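Site-specific recombinase, resolvase family protein (PDB 3GUV) probably catalyses site-specific DNA recombination as a member of the resolvase family of serine recombinases. Local coordinates at residues A[126-129]-A[130-134]. Sequence-based numbering, arbitrary orientation.
Sequences ISVL and SAVAE
Val128 and Val132 stand one helical turn apart and meet through their methyls, CG1 of Val128 lying 4.3 Å from CG2 of Val132, the one apolar side-chain contact in a local arrangement otherwise carried by the backbone. Four successive i to i+4 hydrogen bonds join 126-129 to 130-134. Ser130 N donates a hydrogen bond to Ile126 O at 2.8 Å. Ala131 N reaches Ser127 O at 2.9 Å. Val132 N bonds to Val128 O at 2.8 Å, and Ala133 N closes on Leu129 O at 2.7 Å. Glu134 N continues the ladder by bonding to Ser130 O.

Two methyls lie beside carbonyl oxygens already engaged by amides. Val132 places CG1 anti to its backbone N (chi1 172°), which leaves CG2 beside that N and 3.4 Å from Val128 O, the very carbonyl the N is bonded to. The methyl of Ala131, its CB, rests 3.3 Å from Ser127 O. Ser127 OG makes a weak hydrogen bond to Lys123 O, just before the start of the helix.

These turns belong to the long helix 124-151. Ile126, Leu129 and Val132 pack on helix 91-103, through Leu95 and Gln99, Val94 and Ala91 respectively. Leu129 also packs on Val132 of the second subunit, and Val132 on Leu129 of that subunit, consistent with the role of this long helix in dimers of serine recombinases. With the four carbonyls and four amides paired inside the helix, the backbone can probably be buried against helix 91-103 and the second subunit with little polar penalty, with Leu129, Ala131 and Val132 presenting aliphatic groups to that subunit.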
ATOM      1  N   ILE A 126       9.270   1.862  -3.030  1.00 35.71           N
ATOM      2  CA  ILE A 126       9.643   0.756  -2.138  1.00 34.73           C
ATOM      3  C   ILE A 126       9.315   1.126  -0.662  1.00 33.98           C
ATOM      4  O   ILE A 126       8.777   0.292   0.076  1.00 32.18           O
ATOM      5  CB  ILE A 126      11.164   0.328  -2.295  1.00 35.47           C
ATOM      6  CG1 ILE A 126      11.408  -0.395  -3.647  1.00 36.31           C
ATOM      7  CG2 ILE A 126      11.640  -0.582  -1.115  1.00 32.47           C
ATOM      8  CD1 ILE A 126      11.014  -1.927  -3.641  1.00 35.81           C
ATOM      9  N   SER A 127       9.579   2.379  -0.270  1.00 33.36           N
ATOM     10  CA  SER A 127       9.325   2.847   1.122  1.00 32.59           C
ATOM     11  C   SER A 127       7.845   2.829   1.501  1.00 32.30           C
ATOM     12  O   SER A 127       7.493   2.411   2.599  1.00 31.48           O
ATOM     13  CB  SER A 127       9.849   4.270   1.323  1.00 32.71           C
ATOM     14  OG  SER A 127      11.258   4.324   1.171  1.00 33.06           O
ATOM     15  N   VAL A 128       6.991   3.303   0.584  1.00 32.12           N
ATOM     16  CA  VAL A 128       5.562   3.352   0.822  1.00 31.09           C
ATOM     17  C   VAL A 128       5.058   1.926   0.926  1.00 30.53           C
ATOM     18  O   VAL A 128       4.354   1.562   1.875  1.00 30.79           O
ATOM     19  CB  VAL A 128       4.828   4.143  -0.298  1.00 31.42           C
ATOM     20  CG1 VAL A 128       3.335   4.070  -0.117  1.00 31.22           C
ATOM     21  CG2 VAL A 128       5.294   5.611  -0.302  1.00 31.29           C
ATOM     22  N   LEU A 129       5.443   1.108  -0.043  1.00 29.89           N
ATOM     23  CA  LEU A 129       4.962  -0.277  -0.129  1.00 29.26           C
ATOM     24  C   LEU A 129       5.368  -1.068   1.138  1.00 29.27           C
ATOM     25  O   LEU A 129       4.563  -1.806   1.745  1.00 28.67           O
ATOM     26  CB  LEU A 129       5.518  -0.971  -1.399  1.00 28.99           C
ATOM     27  CG  LEU A 129       4.810  -0.861  -2.769  1.00 28.83           C
ATOM     28  CD1 LEU A 129       5.675  -1.516  -3.848  1.00 27.64           C
ATOM     29  CD2 LEU A 129       3.401  -1.454  -2.772  1.00 25.81           C
ATOM     30  N   SER A 130       6.635  -0.913   1.508  1.00 28.70           N
ATOM     31  CA  SER A 130       7.150  -1.485   2.727  1.00 29.54           C
ATOM     32  C   SER A 130       6.331  -1.004   3.941  1.00 29.12           C
ATOM     33  O   SER A 130       5.924  -1.823   4.767  1.00 28.53           O
ATOM     34  CB  SER A 130       8.635  -1.136   2.895  1.00 30.26           C
ATOM     35  OG  SER A 130       9.070  -1.724   4.094  1.00 32.90           O
ATOM     36  N   ALA A 131       6.019   0.299   3.985  1.00 28.50           N
ATOM     37  CA  ALA A 131       5.240   0.893   5.099  1.00 27.81           C
ATOM     38  C   ALA A 131       3.830   0.335   5.146  1.00 27.89           C
ATOM     39  O   ALA A 131       3.295   0.123   6.248  1.00 28.23           O
ATOM     40  CB  ALA A 131       5.215   2.433   4.997  1.00 27.02           C
ATOM     41  N   VAL A 132       3.232   0.061   3.968  1.00 26.73           N
ATOM     42  CA  VAL A 132       1.864  -0.446   3.909  1.00 26.31           C
ATOM     43  C   VAL A 132       1.874  -1.924   4.181  1.00 27.03           C
ATOM     44  O   VAL A 132       0.905  -2.448   4.740  1.00 27.36           O
ATOM     45  CB  VAL A 132       1.139  -0.157   2.553  1.00 26.08           C
ATOM     46  CG1 VAL A 132      -0.230  -0.883   2.487  1.00 24.09           C
ATOM     47  CG2 VAL A 132       0.980   1.349   2.323  1.00 25.75           C
ATOM     48  N   ALA A 133       2.941  -2.610   3.774  1.00 27.15           N
ATOM     49  CA  ALA A 133       3.115  -4.043   4.105  1.00 27.31           C
ATOM     50  C   ALA A 133       3.199  -4.226   5.625  1.00 27.65           C
ATOM     51  O   ALA A 133       2.642  -5.191   6.167  1.00 28.15           O
ATOM     52  CB  ALA A 133       4.377  -4.662   3.390  1.00 26.40           C
ATOM     53  N   GLU A 134       3.885  -3.299   6.304  1.00 28.32           N
ATOM     54  CA  GLU A 134       3.913  -3.266   7.816  1.00 28.13           C
ATOM     55  C   GLU A 134       2.489  -3.102   8.442  1.00 28.75           C
ATOM     56  O   GLU A 134       2.139  -3.787   9.435  1.00 29.42           O
ATOM     57  CB  GLU A 134       4.880  -2.188   8.296  1.00 27.08           C
TER